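Local coordinates for fusion DH (PDB 6K97), which is an engineered fusion of a split polyketide synthase dehydratase from cremimycin biosynthesis, a lyase that probably removes water from carrier-bound polyketide intermediates, at residues T129-G134 with R138-H143. Residues are numbered along the deposited sequence; the frame is centred on the assembly and turned at random.
Sequences TIRSHG and RLWVEH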
ATOM      1  N   THR A 129       3.427  -5.217  11.454  1.00 34.01           N
ATOM      2  CA  THR A 129       4.860  -4.982  11.256  1.00 41.31           C
ATOM      3  C   THR A 129       5.168  -3.547  10.843  1.00 36.03           C
ATOM      4  O   THR A 129       4.394  -2.951  10.114  1.00 31.53           O
ATOM      5  CB  THR A 129       5.388  -5.869  10.116  1.00 45.54           C
ATOM      6  OG1 THR A 129       4.855  -7.171  10.307  1.00 56.08           O
ATOM      7  CG2 THR A 129       6.862  -5.945  10.118  1.00 44.31           C
ATOM      8  N   ILE A 130       6.322  -3.041  11.277  1.00 33.56           N
ATOM      9  CA  ILE A 130       6.791  -1.693  10.923  1.00 33.93           C
ATOM     10  C   ILE A 130       8.208  -1.775  10.379  1.00 34.30           C
ATOM     11  O   ILE A 130       9.110  -2.433  10.948  1.00 35.22           O
ATOM     12  CB  ILE A 130       6.782  -0.760  12.118  1.00 36.83           C
ATOM     13  CG1 ILE A 130       5.401  -0.759  12.812  1.00 39.98           C
ATOM     14  CG2 ILE A 130       7.131   0.637  11.672  1.00 37.38           C
ATOM     15  CD1 ILE A 130       5.334   0.016  14.120  1.00 38.23           C
ATOM     16  N   ARG A 131       8.385  -1.173   9.230  1.00 36.21           N
ATOM     17  CA  ARG A 131       9.590  -1.344   8.448  1.00 38.75           C
ATOM     18  C   ARG A 131       9.881  -0.063   7.669  1.00 38.59           C
ATOM     19  O   ARG A 131       8.988   0.769   7.481  1.00 38.06           O
ATOM     20  CB  ARG A 131       9.445  -2.501   7.473  1.00 41.31           C
ATOM     21  CG  ARG A 131       8.469  -2.159   6.339  1.00 46.51           C
ATOM     22  CD  ARG A 131       8.290  -3.229   5.308  1.00 47.33           C
ATOM     23  NE  ARG A 131       7.406  -2.743   4.256  1.00 47.46           N
ATOM     24  CZ  ARG A 131       7.130  -3.419   3.123  1.00 52.10           C
ATOM     25  NH1 ARG A 131       6.302  -2.882   2.239  1.00 54.46           N
ATOM     26  NH2 ARG A 131       7.682  -4.609   2.853  1.00 47.73           N
ATOM     27  N   SER A 132      11.132   0.103   7.259  1.00 36.79           N
ATOM     28  CA  SER A 132      11.534   1.283   6.494  1.00 37.30           C
ATOM     29  C   SER A 132      12.745   0.967   5.644  1.00 38.53           C
ATOM     30  O   SER A 132      13.376  -0.111   5.770  1.00 36.88           O
ATOM     31  CB  SER A 132      11.893   2.468   7.403  1.00 37.75           C
ATOM     32  OG  SER A 132      13.147   2.284   8.060  1.00 35.79           O
ATOM     33  N   HIS A 133      13.034   1.892   4.754  1.00 38.19           N
ATOM     34  CA  HIS A 133      14.289   1.869   4.056  1.00 41.03           C
ATOM     35  C   HIS A 133      14.615   3.260   3.569  1.00 40.55           C
ATOM     36  O   HIS A 133      13.693   4.077   3.308  1.00 37.94           O
ATOM     37  CB  HIS A 133      14.313   0.812   2.929  1.00 45.85           C
ATOM     38  CG  HIS A 133      13.543   1.173   1.692  1.00 48.37           C
ATOM     39  ND1 HIS A 133      13.831   2.280   0.933  1.00 51.69           N
ATOM     40  CD2 HIS A 133      12.582   0.500   1.023  1.00 49.58           C
ATOM     41  CE1 HIS A 133      13.035   2.310  -0.116  1.00 55.14           C
ATOM     42  NE2 HIS A 133      12.264   1.241  -0.082  1.00 53.92           N
ATOM     43  N   GLY A 134      15.919   3.519   3.422  1.00 42.61           N
ATOM     44  CA  GLY A 134      16.406   4.819   2.937  1.00 47.15           C
ATOM     45  C   GLY A 134      15.862   5.126   1.530  1.00 54.55           C
ATOM     46  O   GLY A 134      15.666   4.218   0.691  1.00 47.74           O
ATOM     47  N   ARG A 138      17.091  -0.257  -1.520  1.00 80.80           N
ATOM     48  CA  ARG A 138      16.062  -1.241  -1.893  1.00 83.41           C
ATOM     49  C   ARG A 138      15.506  -2.056  -0.729  1.00 76.38           C
ATOM     50  O   ARG A 138      14.344  -2.419  -0.750  1.00 72.60           O
ATOM     51  CB  ARG A 138      16.614  -2.218  -2.940  1.00 90.53           C
ATOM     52  CG  ARG A 138      16.599  -1.696  -4.371  1.00101.69           C
ATOM     53  CD  ARG A 138      17.095  -2.745  -5.367  1.00108.91           C
ATOM     54  NE  ARG A 138      18.556  -2.890  -5.380  1.00107.41           N
ATOM     55  CZ  ARG A 138      19.262  -3.734  -4.624  1.00107.53           C
ATOM     56  NH1 ARG A 138      20.585  -3.762  -4.750  1.00106.80           N
ATOM     57  NH2 ARG A 138      18.669  -4.556  -3.746  1.00105.52           N
ATOM     58  N   LEU A 139      16.326  -2.363   0.269  1.00 71.46           N
ATOM     59  CA  LEU A 139      15.964  -3.416   1.193  1.00 67.43           C
ATOM     60  C   LEU A 139      15.324  -2.907   2.465  1.00 60.42           C
ATOM     61  O   LEU A 139      15.838  -2.024   3.135  1.00 56.93           O
ATOM     62  CB  LEU A 139      17.173  -4.286   1.479  1.00 77.70           C
ATOM     63  CG  LEU A 139      17.675  -5.033   0.216  1.00 85.24           C
ATOM     64  CD1 LEU A 139      18.927  -5.838   0.555  1.00 91.56           C
ATOM     65  CD2 LEU A 139      16.629  -5.935  -0.460  1.00 82.13           C
ATOM     66  N   TRP A 140      14.169  -3.485   2.779  1.00 59.42           N
ATOM     67  CA  TRP A 140      13.391  -3.090   3.923  1.00 54.04           C
ATOM     68  C   TRP A 140      14.079  -3.529   5.174  1.00 51.13           C
ATOM     69  O   TRP A 140      14.655  -4.579   5.175  1.00 53.17           O
ATOM     70  CB  TRP A 140      12.023  -3.743   3.891  1.00 53.43           C
ATOM     71  CG  TRP A 140      11.158  -3.224   2.825  1.00 54.40           C
ATOM     72  CD1 TRP A 140      10.816  -3.863   1.655  1.00 56.09           C
ATOM     73  CD2 TRP A 140      10.517  -1.950   2.793  1.00 49.11           C
ATOM     74  NE1 TRP A 140       9.970  -3.067   0.919  1.00 52.25           N
ATOM     75  CE2 TRP A 140       9.772  -1.889   1.587  1.00 49.14           C
ATOM     76  CE3 TRP A 140      10.493  -0.857   3.663  1.00 47.27           C
ATOM     77  CZ2 TRP A 140       9.048  -0.770   1.214  1.00 47.00           C
ATOM     78  CZ3 TRP A 140       9.740   0.255   3.313  1.00 47.90           C
ATOM     79  CH2 TRP A 140       9.015   0.285   2.078  1.00 47.75           C
ATOM     80  N   VAL A 141      14.037  -2.694   6.215  1.00 47.49           N
ATOM     81  CA  VAL A 141      14.522  -3.051   7.525  1.00 47.00           C
ATOM     82  C   VAL A 141      13.328  -3.076   8.450  1.00 45.21           C
ATOM     83  O   VAL A 141      12.564  -2.132   8.477  1.00 46.40           O
ATOM     84  CB  VAL A 141      15.522  -2.022   8.041  1.00 48.32           C
ATOM     85  CG1 VAL A 141      16.016  -2.412   9.422  1.00 47.70           C
ATOM     86  CG2 VAL A 141      16.674  -1.877   7.049  1.00 48.16           C
ATOM     87  N   GLU A 142      13.176  -4.168   9.188  1.00 47.60           N
ATOM     88  CA  GLU A 142      12.088  -4.348  10.131  1.00 49.33           C
ATOM     89  C   GLU A 142      12.480  -3.746  11.492  1.00 43.29           C
ATOM     90  O   GLU A 142      13.501  -4.121  12.044  1.00 47.27           O
ATOM     91  CB  GLU A 142      11.740  -5.836  10.281  1.00 55.01           C
ATOM     92  CG  GLU A 142      10.521  -6.038  11.196  1.00 67.41           C
ATOM     93  CD  GLU A 142       9.991  -7.484  11.278  1.00 73.97           C
ATOM     94  OE1 GLU A 142       9.410  -7.972  10.283  1.00 76.83           O
ATOM     95  OE2 GLU A 142      10.136  -8.113  12.359  1.00 72.93           O
ATOM     96  N   HIS A 143      11.697  -2.771  11.971  1.00 37.64           N
ATOM     97  CA  HIS A 143      11.940  -2.140  13.256  1.00 35.85           C
ATOM     98  C   HIS A 143      11.027  -2.678  14.361  1.00 34.43           C
ATOM     99  O   HIS A 143      11.380  -2.685  15.529  1.00 33.04           O
ATOM    100  CB  HIS A 143      11.733  -0.622  13.128  1.00 36.63           C
ATOM    101  CG  HIS A 143      12.537   0.005  12.032  1.00 37.91           C
ATOM    102  ND1 HIS A 143      13.910  -0.033  12.012  1.00 37.08           N
ATOM    103  CD2 HIS A 143      12.157   0.632  10.886  1.00 38.60           C
ATOM    104  CE1 HIS A 143      14.344   0.561  10.910  1.00 40.85           C
ATOM    105  NE2 HIS A 143      13.296   0.963  10.204  1.00 39.88           N
TER
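Trp-140 slots between Arg-131 and His-133, whose alternate positions on one strand put both side chains on the same side as the indole. The guanidinium of Arg-131 lies flat on one face, the planes 3° apart, with Arg-131 CZ 3.6 Å from the centroid of the five-membered ring of Trp-140: a cation-pi stack. The side chain reaches it because CG sits between the backbone N and carbonyl carbon (chi1 71°) and the chain then runs extended, its methylenes sliding along the benzo half. On the opposite face the edge of His-133 points at the indole, its CD2 3.6 Å from Trp-140 CE3, the planes inclined at 54°. A broad, electron-rich indole suits this place, offering one face to a cation and the other to a polarised C-H.

Backbone hydrogen bonds join the strands as an antiparallel hairpin. Ser-132 and Val-141 form a hydrogen-bonded pair, Val-141 N to Ser-132 O at 2.7 Å and Ser-132 N to Val-141 O at 2.9 Å. His-143 N donates to Ile-130 O (2.8 Å).

On the other face of the hairpin, Ser-132 OG meets His-143 NE2 at the imidazole edge, 2.5 Å away; either may be the donor. The small serine hydroxyl fits against the ring, whose ND1 bonds Thr-101 O; the two bonds should hold the ring's rotation.

The hairpin, 126-134 with 141-149, lies in the N-terminal part of the fusion, the first half of the double-hotdog dehydratase. Arg-131 NH1 bonds Glu-42 O of the second subunit. His-133 ND1 donates to Gly-134 O (2.7 Å) while NE2 meets the Glu-30 carboxylate of that subunit, so a protonated ring is plausible. Stacking thus leaves the guanidinium N-H groups available for hydrogen bonding, and the cluster can present two polar groups to the partner chain.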